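Long-range contacts in putative glycoside hydrolase (Bacteroides ovatus, PDB 4ONZ), which is a putative glycoside hydrolase, probably with the five-bladed beta-propeller fold of its clan, and has no established function: residues 31-36 / 45-50; 60-65 / 88-93; 66-71 / 80-85; 248-253 / 260-265; 281-286 / 302-307. All coordinates share one frame; numbering follows the deposited sequence. Where two conformers were deposited one is given.

Interaction 1 of 5, residues 31-36 / 45-50; sequences QPTEFY and KWEESD
E47 places CG between its backbone N and carbonyl carbon (chi1 56°) and then runs straight, while T33 keeps OG1 beside its own N (chi1 -43°). These turns bring OE2 of E47 to 3.0 Å from OG1 of T33. The two segments close the open end of a small beta hairpin, strands 34-37 and 42-45, on the outer part of a beta-propeller. OE1 of E47 points on to the propeller, where it pairs with R97 and with the hydroxyl of Y67. One backbone bond joins the segments directly: N of Q31 donates to O of E47 at 3.0 Å from above the carbonyl plane. A water sits in the bend between the segments. It accepts from N of E47 (2.9 Å) and donates to O of Q31 and O of T33, so three backbone groups hold it. F35 and W46 meet obliquely, their planes 78° apart, with CD1 of F35 3.7 Å from CD1 of W46. NE1 of W46 is satisfied by O of D99, and F104 packs edge-to-face with F35. On the outer side E34 and K45 run side by side, CG of E34 lying 4.0 Å from CG of K45.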
# COMPACT_ATOMS: atom_id res chain seq x y z
N GLN A 31 4.67 -0.90 -20.51
CA GLN A 31 5.28 -1.56 -21.66
C GLN A 31 4.22 -2.41 -22.34
O GLN A 31 3.27 -2.83 -21.68
CB GLN A 31 6.38 -2.51 -21.19
CG GLN A 31 7.53 -1.88 -20.43
CD GLN A 31 8.53 -2.92 -19.97
OE1 GLN A 31 8.22 -4.10 -19.85
NE2 GLN A 31 9.74 -2.47 -19.68
N PRO A 32 4.40 -2.74 -23.63
CA PRO A 32 3.41 -3.57 -24.33
C PRO A 32 3.60 -5.09 -24.14
O PRO A 32 3.09 -5.87 -24.93
CB PRO A 32 3.61 -3.16 -25.80
CG PRO A 32 5.05 -2.78 -25.89
CD PRO A 32 5.51 -2.34 -24.53
N THR A 33 4.32 -5.48 -23.09
CA THR A 33 4.59 -6.89 -22.78
C THR A 33 3.31 -7.72 -22.68
O THR A 33 2.35 -7.30 -22.04
CB THR A 33 5.31 -7.01 -21.42
OG1 THR A 33 6.31 -6.00 -21.32
CG2 THR A 33 5.94 -8.40 -21.24
N GLU A 34 3.32 -8.91 -23.28
CA GLU A 34 2.15 -9.79 -23.29
C GLU A 34 2.28 -11.00 -22.37
O GLU A 34 3.38 -11.38 -21.97
CB GLU A 34 1.91 -10.32 -24.70
CG GLU A 34 1.48 -9.26 -25.69
CD GLU A 34 1.47 -9.75 -27.13
OE1 GLU A 34 1.88 -10.90 -27.40
OE2 GLU A 34 1.04 -8.96 -27.99
N PHE A 35 1.12 -11.55 -21.99
CA PHE A 35 1.05 -12.82 -21.27
C PHE A 35 -0.28 -13.46 -21.65
O PHE A 35 -1.21 -12.75 -22.08
CB PHE A 35 1.23 -12.68 -19.74
CG PHE A 35 -0.06 -12.66 -18.94
CD1 PHE A 35 -0.97 -11.62 -19.05
CD2 PHE A 35 -0.33 -13.68 -18.03
CE1 PHE A 35 -2.12 -11.61 -18.28
CE2 PHE A 35 -1.48 -13.68 -17.26
CZ PHE A 35 -2.38 -12.64 -17.39
N TYR A 36 -0.37 -14.78 -21.54
CA TYR A 36 -1.60 -15.47 -21.89
C TYR A 36 -2.52 -15.43 -20.68
O TYR A 36 -2.24 -16.06 -19.66
CB TYR A 36 -1.35 -16.91 -22.34
CG TYR A 36 -2.62 -17.57 -22.84
CD1 TYR A 36 -3.06 -17.38 -24.15
CD2 TYR A 36 -3.40 -18.34 -21.98
CE1 TYR A 36 -4.23 -17.96 -24.59
CE2 TYR A 36 -4.58 -18.92 -22.42
CZ TYR A 36 -4.99 -18.73 -23.72
OH TYR A 36 -6.16 -19.32 -24.13
N LYS A 45 -1.94 -7.45 -23.19
CA LYS A 45 -0.88 -6.48 -22.89
C LYS A 45 -1.22 -5.97 -21.49
O LYS A 45 -1.83 -4.92 -21.32
CB LYS A 45 -0.83 -5.35 -23.91
CG LYS A 45 -0.51 -5.79 -25.34
CD LYS A 45 -0.30 -4.56 -26.21
CE LYS A 45 0.03 -4.88 -27.65
NZ LYS A 45 -1.16 -5.32 -28.43
N TRP A 46 -0.80 -6.74 -20.50
CA TRP A 46 -1.20 -6.55 -19.11
C TRP A 46 -0.64 -5.32 -18.37
O TRP A 46 -1.13 -5.00 -17.29
CB TRP A 46 -0.88 -7.82 -18.33
CG TRP A 46 0.58 -8.13 -18.25
CD1 TRP A 46 1.34 -8.79 -19.17
CD2 TRP A 46 1.46 -7.77 -17.18
NE1 TRP A 46 2.65 -8.87 -18.74
CE2 TRP A 46 2.74 -8.25 -17.52
CE3 TRP A 46 1.28 -7.10 -15.96
CZ2 TRP A 46 3.85 -8.08 -16.68
CZ3 TRP A 46 2.38 -6.93 -15.13
CH2 TRP A 46 3.65 -7.42 -15.49
N GLU A 47 0.36 -4.65 -18.93
CA GLU A 47 0.96 -3.47 -18.29
C GLU A 47 1.17 -2.33 -19.29
O GLU A 47 2.07 -1.51 -19.14
CB GLU A 47 2.29 -3.85 -17.64
CG GLU A 47 3.29 -4.50 -18.58
CD GLU A 47 4.58 -4.89 -17.88
OE1 GLU A 47 4.76 -4.49 -16.70
OE2 GLU A 47 5.41 -5.59 -18.50
N GLU A 48 0.29 -2.26 -20.28
CA GLU A 48 0.40 -1.29 -21.36
C GLU A 48 -0.01 0.13 -20.99
O GLU A 48 0.56 1.08 -21.53
CB GLU A 48 -0.39 -1.81 -22.58
CG GLU A 48 -0.13 -1.09 -23.91
CD GLU A 48 -1.01 0.13 -24.12
OE1 GLU A 48 -1.82 0.47 -23.24
OE2 GLU A 48 -0.91 0.74 -25.21
N SER A 49 -0.96 0.28 -20.07
CA SER A 49 -1.50 1.60 -19.71
C SER A 49 -0.83 2.28 -18.53
O SER A 49 -0.53 3.47 -18.60
CB SER A 49 -2.99 1.49 -19.35
OG SER A 49 -3.74 0.96 -20.42
N ASP A 50 -0.63 1.53 -17.45
CA ASP A 50 0.01 2.09 -16.26
C ASP A 50 0.66 1.03 -15.40
O ASP A 50 0.30 -0.15 -15.43
CB ASP A 50 -0.99 2.93 -15.46
CG ASP A 50 -2.23 2.17 -15.10
OD1 ASP A 50 -2.12 1.00 -14.69
OD2 ASP A 50 -3.32 2.77 -15.20
O HOH W 1 1.64 -4.85 -21.47

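Interaction 2 of 5, residues 60-65 / 88-93; sequences DGKIVV and ESKDGI
O of I63 is gripped from the neighbouring strand by N of S89, at 2.7 Å, and by the CA-H of E88, whose CA lies 3.5 Å away. The N-H of S89 comes in almost end-on to the carbonyl. The return bond, N of I63 to O of S89, is 2.9 Å long and keeps to the carbonyl plane. Together they make I63 and S89 a hydrogen-bonded antiparallel pair. V64 and E88 follow as a non-hydrogen-bonded pair. The ladder belongs to the hairpin of strands 62-70 and 82-89, in one blade of the beta-propeller, and this is the end where strand 62-70 begins. The long chains of K62 and E88 cross beside the ladder. CD of K62 packs 3.6 Å from CG of E88, and NZ of K62 forms a salt bridge of 2.8 Å with OE2 of E88. The ammonium meets the anti side of that oxygen, 22° out of the carboxylate plane. OE1 of E88 bonds instead with the hydroxyl of Y86. Past S89 the chain turns away. OG of S89, anti to its own N (chi1 -180°), accepts from N of G92 at 2.7 Å in an ST motif and also bonds with O of E94. D91 adds an Asx turn, its OD1 taking N of I93. CD1 of I63 rests 3.5 Å from CA of G92.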
# COMPACT_ATOMS: atom_id res chain seq x y z
N ASP A 60 16.35 -12.02 0.10
CA ASP A 60 17.71 -12.41 -0.27
C ASP A 60 18.58 -11.20 -0.62
O ASP A 60 19.28 -11.19 -1.63
CB ASP A 60 17.67 -13.37 -1.47
CG ASP A 60 16.91 -14.66 -1.15
OD1 ASP A 60 16.86 -15.04 0.04
OD2 ASP A 60 16.39 -15.29 -2.10
N GLY A 61 18.50 -10.17 0.21
CA GLY A 61 19.29 -8.95 0.02
C GLY A 61 18.87 -8.04 -1.13
O GLY A 61 19.54 -7.05 -1.39
N LYS A 62 17.76 -8.37 -1.80
CA LYS A 62 17.27 -7.57 -2.91
C LYS A 62 15.91 -6.95 -2.61
O LYS A 62 15.09 -7.54 -1.93
CB LYS A 62 17.15 -8.41 -4.17
CG LYS A 62 18.47 -8.88 -4.74
CD LYS A 62 18.28 -9.45 -6.13
CE LYS A 62 19.60 -9.67 -6.84
NZ LYS A 62 19.38 -10.06 -8.26
N ILE A 63 15.70 -5.75 -3.15
CA ILE A 63 14.45 -5.06 -3.04
C ILE A 63 13.53 -5.59 -4.14
O ILE A 63 13.95 -5.73 -5.30
CB ILE A 63 14.62 -3.53 -3.19
CG1 ILE A 63 15.37 -2.97 -1.97
CG2 ILE A 63 13.26 -2.85 -3.32
CD1 ILE A 63 15.77 -1.52 -2.08
N VAL A 64 12.30 -5.90 -3.77
CA VAL A 64 11.31 -6.37 -4.73
C VAL A 64 10.13 -5.42 -4.70
O VAL A 64 9.62 -5.09 -3.63
CB VAL A 64 10.81 -7.79 -4.41
CG1 VAL A 64 9.68 -8.17 -5.36
CG2 VAL A 64 11.95 -8.79 -4.49
N VAL A 65 9.73 -4.96 -5.88
CA VAL A 65 8.60 -4.06 -6.03
C VAL A 65 7.52 -4.83 -6.77
O VAL A 65 7.77 -5.40 -7.83
CB VAL A 65 8.98 -2.77 -6.78
CG1 VAL A 65 7.79 -1.85 -6.90
CG2 VAL A 65 10.14 -2.07 -6.07
N GLU A 88 12.61 -6.74 -9.51
CA GLU A 88 13.68 -7.07 -8.57
C GLU A 88 14.81 -6.05 -8.74
O GLU A 88 15.14 -5.66 -9.86
CB GLU A 88 14.12 -8.49 -8.90
CG GLU A 88 15.32 -9.04 -8.18
CD GLU A 88 15.63 -10.45 -8.68
OE1 GLU A 88 14.70 -11.28 -8.73
OE2 GLU A 88 16.79 -10.71 -9.02
N SER A 89 15.40 -5.62 -7.62
CA SER A 89 16.40 -4.56 -7.63
C SER A 89 17.53 -4.73 -6.63
O SER A 89 17.29 -4.97 -5.44
CB SER A 89 15.70 -3.23 -7.34
OG SER A 89 16.62 -2.15 -7.35
N LYS A 90 18.76 -4.56 -7.11
CA LYS A 90 19.95 -4.68 -6.28
C LYS A 90 20.12 -3.49 -5.35
O LYS A 90 20.48 -3.64 -4.19
CB LYS A 90 21.19 -4.74 -7.18
CG LYS A 90 21.20 -5.87 -8.20
CD LYS A 90 22.33 -5.69 -9.20
CE LYS A 90 22.29 -6.75 -10.29
NZ LYS A 90 23.34 -6.52 -11.33
N ASP A 91 19.85 -2.30 -5.90
CA ASP A 91 20.08 -1.01 -5.23
C ASP A 91 18.82 -0.18 -4.94
O ASP A 91 18.92 0.91 -4.37
CB ASP A 91 21.05 -0.18 -6.09
CG ASP A 91 20.53 0.09 -7.52
OD1 ASP A 91 19.41 -0.34 -7.87
OD2 ASP A 91 21.25 0.74 -8.32
N GLY A 92 17.65 -0.68 -5.33
CA GLY A 92 16.39 0.04 -5.11
C GLY A 92 16.01 0.97 -6.25
O GLY A 92 14.93 1.57 -6.21
N ILE A 93 16.88 1.06 -7.26
CA ILE A 93 16.72 1.97 -8.40
C ILE A 93 16.52 1.20 -9.71
O ILE A 93 15.52 1.39 -10.39
CB ILE A 93 17.95 2.90 -8.53
CG1 ILE A 93 18.27 3.56 -7.19
CG2 ILE A 93 17.74 3.94 -9.63
CD1 ILE A 93 17.13 4.38 -6.61

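Interaction 3 of 5, residues 66-71 / 80-85; sequences LYRAED and RTSRVG
E70 meets R80 first through CB, 4.2 Å from CD of the arginine. Its CG lies 3.6 Å from OG of S82. At the tip the two oxygens part. OE1 takes a salt bridge from NH1 of R80 at 3.1 Å, in the guanidinium plane, with the carboxylate turned 90° to it. OE2 receives NH2 of R68 at 2.9 Å from above the carboxylate. R68 also reaches across with NE, which donates to OG of S82 (2.9 Å), so one carboxylate and one hydroxyl hold its guanidinium, both tilted from its plane. D71 turns CG between its backbone N and carbonyl carbon (chi1 62°), which directs the carboxylate to T81 and R83. OD1 accepts N of T81 at 3.1 Å, and OD2 takes a nearly straight salt bridge from NH1 of R83 at 3.0 Å. On the sheet face opposite E70, CA of G85 stands over the Y67 ring, 3.8 Å from its centroid, a CH-pi contact. The hairpin of strands 62-70 and 82-89 forms the middle of a propeller blade. Strand 50-59 flanks it through A55 and F52, and strand 118-126 of the next sheet supplies D121, which pairs with R68.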
# COMPACT_ATOMS: atom_id res chain seq x y z
N LEU A 66 6.33 -4.85 -6.18
CA LEU A 66 5.17 -5.55 -6.72
C LEU A 66 4.17 -4.46 -7.13
O LEU A 66 3.49 -3.86 -6.30
CB LEU A 66 4.61 -6.50 -5.66
CG LEU A 66 5.59 -7.63 -5.32
CD1 LEU A 66 5.37 -8.22 -3.93
CD2 LEU A 66 5.54 -8.72 -6.38
N TYR A 67 4.11 -4.18 -8.42
CA TYR A 67 3.34 -3.06 -8.92
C TYR A 67 1.99 -3.39 -9.53
O TYR A 67 1.84 -4.41 -10.19
CB TYR A 67 4.17 -2.28 -9.94
CG TYR A 67 4.71 -3.07 -11.12
CD1 TYR A 67 5.89 -3.79 -11.03
CD2 TYR A 67 4.05 -3.07 -12.35
CE1 TYR A 67 6.40 -4.50 -12.12
CE2 TYR A 67 4.56 -3.76 -13.44
CZ TYR A 67 5.74 -4.47 -13.32
OH TYR A 67 6.24 -5.18 -14.41
N ARG A 68 1.02 -2.51 -9.31
CA ARG A 68 -0.25 -2.61 -9.99
C ARG A 68 -0.05 -2.28 -11.47
O ARG A 68 0.56 -1.26 -11.79
CB ARG A 68 -1.26 -1.62 -9.41
CG ARG A 68 -2.60 -1.69 -10.12
CD ARG A 68 -3.60 -0.78 -9.45
NE ARG A 68 -4.83 -0.61 -10.20
CZ ARG A 68 -5.81 0.22 -9.83
NH1 ARG A 68 -5.70 0.91 -8.71
NH2 ARG A 68 -6.91 0.34 -10.56
N ALA A 69 -0.57 -3.12 -12.35
CA ALA A 69 -0.46 -2.91 -13.79
C ALA A 69 -1.83 -3.00 -14.41
O ALA A 69 -2.61 -3.89 -14.06
CB ALA A 69 0.44 -3.96 -14.40
N GLU A 70 -2.13 -2.08 -15.34
CA GLU A 70 -3.40 -2.12 -16.07
C GLU A 70 -3.19 -2.29 -17.56
O GLU A 70 -2.26 -1.72 -18.15
CB GLU A 70 -4.23 -0.86 -15.82
CG GLU A 70 -4.76 -0.76 -14.40
CD GLU A 70 -5.76 0.37 -14.21
OE1 GLU A 70 -5.60 1.44 -14.84
OE2 GLU A 70 -6.70 0.18 -13.43
N ASP A 71 -4.09 -3.08 -18.16
CA ASP A 71 -4.09 -3.36 -19.60
C ASP A 71 -4.91 -2.31 -20.36
O ASP A 71 -5.34 -1.31 -19.77
CB ASP A 71 -4.58 -4.81 -19.87
CG ASP A 71 -6.03 -5.08 -19.41
OD1 ASP A 71 -6.79 -4.11 -19.15
OD2 ASP A 71 -6.40 -6.28 -19.33
N ARG A 80 -11.00 -1.94 -17.72
CA ARG A 80 -9.65 -2.49 -17.58
C ARG A 80 -9.56 -3.58 -16.52
O ARG A 80 -10.46 -3.74 -15.71
CB ARG A 80 -8.67 -1.39 -17.21
CG ARG A 80 -8.49 -0.33 -18.28
CD ARG A 80 -7.51 0.72 -17.82
NE ARG A 80 -7.28 1.74 -18.84
CZ ARG A 80 -6.52 2.81 -18.67
NH1 ARG A 80 -5.91 3.02 -17.51
NH2 ARG A 80 -6.37 3.68 -19.66
N THR A 81 -8.46 -4.32 -16.54
CA THR A 81 -8.19 -5.36 -15.54
C THR A 81 -6.84 -5.04 -14.90
O THR A 81 -5.87 -4.73 -15.59
CB THR A 81 -8.17 -6.77 -16.17
OG1 THR A 81 -9.47 -7.07 -16.68
CG2 THR A 81 -7.79 -7.83 -15.14
N SER A 82 -6.80 -5.10 -13.57
CA SER A 82 -5.56 -4.88 -12.81
C SER A 82 -4.88 -6.20 -12.49
O SER A 82 -5.54 -7.19 -12.11
CB SER A 82 -5.81 -4.14 -11.49
OG SER A 82 -6.03 -2.77 -11.71
N ARG A 83 -3.56 -6.23 -12.66
CA ARG A 83 -2.75 -7.39 -12.30
C ARG A 83 -1.49 -6.88 -11.60
O ARG A 83 -1.11 -5.72 -11.75
CB ARG A 83 -2.43 -8.23 -13.53
CG ARG A 83 -3.65 -8.75 -14.25
CD ARG A 83 -3.29 -9.48 -15.54
NE ARG A 83 -4.47 -9.94 -16.28
CZ ARG A 83 -5.18 -9.21 -17.14
NH1 ARG A 83 -4.89 -7.94 -17.36
NH2 ARG A 83 -6.20 -9.77 -17.78
N VAL A 84 -0.84 -7.73 -10.82
CA VAL A 84 0.36 -7.34 -10.09
C VAL A 84 1.64 -7.88 -10.76
O VAL A 84 1.76 -9.07 -11.03
CB VAL A 84 0.31 -7.85 -8.64
CG1 VAL A 84 1.57 -7.44 -7.88
CG2 VAL A 84 -0.93 -7.28 -7.94
N GLY A 85 2.57 -6.96 -11.01
CA GLY A 85 3.85 -7.28 -11.63
C GLY A 85 4.94 -7.38 -10.59
O GLY A 85 4.80 -6.86 -9.48
O HOH W 2 -8.05 -8.20 -19.43

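Interaction 4 of 5, residues 248-253 / 260-265; sequences CGPPAI and VLVYNG
The amide of N264 sets ND2 3.6 Å from CA of G249, while the Y263 ring has O of L261 at its edge, in plane. Both tips are fixed by outside partners. OD1 of N264 accepts from N of I324, and the Y263 hydroxyl bonds with D242 and R299. The segments belong to the hairpin of strands 245-255 and 258-266, near the middle of the beta-propeller. The pairing is broken. I253 and V260 form a hydrogen-bonded pair, with N of I253 2.9 Å from O of V260. At the other end N of G249 gives O of V262 only a weak bond. The register shifts by two residues between these points, two short ladders joined by a loop through P250 and P251. P250 packs on V262, CD of P250 lying 3.8 Å from CG1 of V262. L261, with CG anti to N (chi1 175°), makes a separate contact, its CD1 4.1 Å from CB of A252. Between the two ladders a water donates to O of P250 and accepts from N of V262, each at 2.8 Å.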
# COMPACT_ATOMS: atom_id res chain seq x y z
N CYS A 248 -4.72 4.39 3.92
CA CYS A 248 -3.50 3.72 4.35
C CYS A 248 -2.47 3.65 3.24
O CYS A 248 -2.80 3.42 2.08
CB CYS A 248 -3.79 2.33 4.91
SG CYS A 248 -4.62 2.35 6.50
N GLY A 249 -1.22 3.87 3.62
CA GLY A 249 -0.09 3.80 2.71
C GLY A 249 0.57 2.46 2.88
O GLY A 249 -0.11 1.43 2.87
N PRO A 250 1.90 2.44 3.05
CA PRO A 250 2.63 1.19 3.29
C PRO A 250 2.33 0.64 4.68
O PRO A 250 1.62 1.28 5.47
CB PRO A 250 4.11 1.59 3.17
CG PRO A 250 4.14 3.07 3.31
CD PRO A 250 2.78 3.62 3.06
N PRO A 251 2.82 -0.57 4.98
CA PRO A 251 2.66 -1.17 6.31
C PRO A 251 3.12 -0.21 7.41
O PRO A 251 4.08 0.52 7.20
CB PRO A 251 3.58 -2.39 6.23
CG PRO A 251 3.48 -2.80 4.80
CD PRO A 251 3.49 -1.51 4.04
N ALA A 252 2.42 -0.17 8.54
CA ALA A 252 2.77 0.73 9.64
C ALA A 252 4.07 0.24 10.24
O ALA A 252 4.42 -0.95 10.13
CB ALA A 252 1.67 0.77 10.69
N ILE A 253 4.80 1.13 10.89
CA ILE A 253 6.09 0.77 11.43
C ILE A 253 6.33 1.30 12.84
O ILE A 253 6.11 2.48 13.12
CB ILE A 253 7.21 1.20 10.43
CG1 ILE A 253 8.57 0.66 10.86
CG2 ILE A 253 7.25 2.72 10.26
CD1 ILE A 253 9.67 0.95 9.86
N VAL A 260 4.13 4.56 13.67
CA VAL A 260 3.94 5.55 12.62
C VAL A 260 3.23 4.89 11.43
O VAL A 260 3.67 3.84 10.91
CB VAL A 260 5.25 6.22 12.15
CG1 VAL A 260 5.01 7.12 10.93
CG2 VAL A 260 5.86 7.05 13.29
N LEU A 261 2.12 5.49 11.03
CA LEU A 261 1.40 5.06 9.85
C LEU A 261 1.59 6.14 8.80
O LEU A 261 1.21 7.30 9.02
CB LEU A 261 -0.09 4.88 10.14
CG LEU A 261 -0.97 4.53 8.92
CD1 LEU A 261 -0.59 3.18 8.32
CD2 LEU A 261 -2.45 4.57 9.29
N VAL A 262 2.22 5.79 7.68
CA VAL A 262 2.31 6.69 6.54
C VAL A 262 0.99 6.50 5.78
O VAL A 262 0.60 5.37 5.45
CB VAL A 262 3.53 6.39 5.63
CG1 VAL A 262 3.43 7.16 4.32
CG2 VAL A 262 4.83 6.74 6.35
N TYR A 263 0.29 7.60 5.53
CA TYR A 263 -0.98 7.51 4.85
C TYR A 263 -1.11 8.57 3.76
O TYR A 263 -0.36 9.55 3.73
CB TYR A 263 -2.14 7.59 5.85
CG TYR A 263 -2.43 8.95 6.44
CD1 TYR A 263 -1.78 9.39 7.59
CD2 TYR A 263 -3.40 9.78 5.89
CE1 TYR A 263 -2.07 10.63 8.14
CE2 TYR A 263 -3.70 11.01 6.44
CZ TYR A 263 -3.04 11.43 7.56
OH TYR A 263 -3.34 12.67 8.09
N ASN A 264 -2.05 8.33 2.86
CA ASN A 264 -2.28 9.21 1.74
C ASN A 264 -3.55 10.00 1.91
O ASN A 264 -4.62 9.43 2.18
CB ASN A 264 -2.36 8.38 0.48
CG ASN A 264 -1.07 7.64 0.21
OD1 ASN A 264 -0.06 8.26 -0.07
ND2 ASN A 264 -1.11 6.32 0.30
N GLY A 265 -3.44 11.32 1.76
CA GLY A 265 -4.59 12.20 1.87
C GLY A 265 -4.97 12.69 0.50
O GLY A 265 -4.10 13.03 -0.30
O HOH W 3 3.02 3.20 7.02

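Interaction 5 of 5, residues 281-286 / 302-307; sequences YCAGQL and KPFFAP
Two apolar patches lie side by side on strand 281-288. In one, A283 meets F304 and F305, with CB of A283 3.6 Å from CE1 of F304. In the other, CB of C282 packs 3.5 Å from CB of P303, and SG of C282 lies 3.8 Å from CD of P307 and 3.9 Å from CB of A306. F304 places CG between its backbone N and carbonyl carbon (chi1 76°), which brings the ring edge to G284 and one face to Q285. CB of F305 covers one ring face, offset toward the rim. NE2 of Q285 stands 3.4 Å above the opposite face, over the centre, and the amide is turned 79° to the ring. That nitrogen is hydrogen-bonded to O of I15. Farther out F305 packs edge-to-face with Y338. Y281 does the same with F323, and its side chain lies close to a bound unknown ligand. F304 and F305 both face A283, a classic beta bulge where the loop after strand 296-299 joins this strand of the propeller sheet. At the ring edge, O of G284 lies 3.5 Å from CE1 of F304. N of A283 donates to O of F305 at 2.9 Å in a nearly straight bond of 178°. O of A283 accepts N of F304, also at 2.9 Å.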
# COMPACT_ATOMS: atom_id res chain seq x y z
N TYR A 281 -3.39 13.48 -4.35
CA TYR A 281 -3.00 12.81 -3.13
C TYR A 281 -1.62 13.33 -2.73
O TYR A 281 -0.76 13.55 -3.58
CB TYR A 281 -2.96 11.29 -3.31
CG TYR A 281 -4.29 10.59 -3.54
CD1 TYR A 281 -4.95 10.69 -4.76
CD2 TYR A 281 -4.85 9.78 -2.55
CE1 TYR A 281 -6.16 10.04 -4.98
CE2 TYR A 281 -6.05 9.10 -2.78
CZ TYR A 281 -6.69 9.23 -3.99
OH TYR A 281 -7.90 8.57 -4.22
N CYS A 282 -1.46 13.55 -1.43
CA CYS A 282 -0.21 13.94 -0.79
C CYS A 282 -0.12 13.03 0.42
O CYS A 282 -1.14 12.56 0.90
CB CYS A 282 -0.23 15.38 -0.31
SG CYS A 282 -0.50 16.57 -1.62
N ALA A 283 1.08 12.81 0.93
CA ALA A 283 1.30 11.86 2.02
C ALA A 283 1.50 12.52 3.39
O ALA A 283 2.24 13.48 3.53
CB ALA A 283 2.50 10.99 1.70
N GLY A 284 0.83 11.96 4.40
CA GLY A 284 0.96 12.41 5.77
C GLY A 284 1.44 11.29 6.66
O GLY A 284 1.71 10.19 6.18
N GLN A 285 1.57 11.58 7.94
CA GLN A 285 1.97 10.58 8.93
C GLN A 285 1.15 10.73 10.20
O GLN A 285 0.82 11.83 10.61
CB GLN A 285 3.46 10.66 9.27
CG GLN A 285 4.37 10.26 8.14
CD GLN A 285 5.84 10.30 8.51
OE1 GLN A 285 6.23 10.10 9.67
NE2 GLN A 285 6.67 10.52 7.51
N LEU A 286 0.84 9.59 10.80
CA LEU A 286 0.08 9.51 12.02
C LEU A 286 0.96 8.76 13.03
O LEU A 286 1.51 7.71 12.70
CB LEU A 286 -1.21 8.73 11.74
CG LEU A 286 -2.31 8.69 12.80
CD1 LEU A 286 -2.80 10.09 13.13
CD2 LEU A 286 -3.47 7.82 12.34
N LYS A 302 0.58 19.29 7.61
CA LYS A 302 0.97 19.44 6.22
C LYS A 302 1.59 18.14 5.76
O LYS A 302 2.21 17.43 6.56
CB LYS A 302 2.01 20.56 6.08
CG LYS A 302 1.52 21.95 6.48
CD LYS A 302 0.48 22.47 5.50
CE LYS A 302 0.09 23.91 5.82
NZ LYS A 302 -0.78 24.47 4.74
N PRO A 303 1.45 17.82 4.46
CA PRO A 303 2.03 16.56 4.00
C PRO A 303 3.56 16.60 4.05
O PRO A 303 4.16 17.67 3.94
CB PRO A 303 1.49 16.43 2.57
CG PRO A 303 1.15 17.81 2.13
CD PRO A 303 0.88 18.62 3.36
N PHE A 304 4.18 15.45 4.27
CA PHE A 304 5.64 15.37 4.30
C PHE A 304 6.17 15.07 2.89
O PHE A 304 7.35 15.22 2.63
CB PHE A 304 6.12 14.31 5.30
CG PHE A 304 5.98 12.89 4.81
CD1 PHE A 304 4.80 12.20 4.98
CD2 PHE A 304 7.05 12.25 4.20
CE1 PHE A 304 4.68 10.89 4.54
CE2 PHE A 304 6.93 10.95 3.75
CZ PHE A 304 5.76 10.26 3.93
N PHE A 305 5.28 14.64 2.00
CA PHE A 305 5.68 14.31 0.64
C PHE A 305 4.54 14.68 -0.30
O PHE A 305 3.41 14.24 -0.11
CB PHE A 305 6.02 12.82 0.55
CG PHE A 305 6.87 12.46 -0.64
CD1 PHE A 305 8.26 12.60 -0.58
CD2 PHE A 305 6.31 11.97 -1.79
CE1 PHE A 305 9.06 12.28 -1.67
CE2 PHE A 305 7.10 11.64 -2.89
CZ PHE A 305 8.48 11.80 -2.82
N ALA A 306 4.82 15.53 -1.28
CA ALA A 306 3.79 16.03 -2.20
C ALA A 306 4.31 16.11 -3.63
O ALA A 306 5.51 16.01 -3.85
CB ALA A 306 3.31 17.38 -1.72
N PRO A 307 3.41 16.26 -4.62
CA PRO A 307 3.89 16.35 -6.00
C PRO A 307 4.75 17.60 -6.20
O PRO A 307 4.33 18.69 -5.82
CB PRO A 307 2.60 16.43 -6.83
CG PRO A 307 1.53 15.96 -5.93
CD PRO A 307 1.95 16.31 -4.54

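Overall arrangement
From the N terminus, interaction 1 closes a loop of eight residues that holds the turn of the hairpin 34-37/42-45. Interaction 2 opens next and closes the longest loop, 22 residues. Interaction 3 is nested inside it on the same two strands, 62-70 and 82-89, and encloses residues 72-79, most of them not modelled. Interactions 1 and 3 touch, so the outer hairpin rests on this blade. Interaction 4 follows in another part of the propeller and closes a tight hairpin loop. Interaction 5 comes after it, in series, and closes a loop of 15 residues containing strand 296-299. It lies on the next strand of the same sheet, where 258-266 pairs with 281-288. None of the five cross.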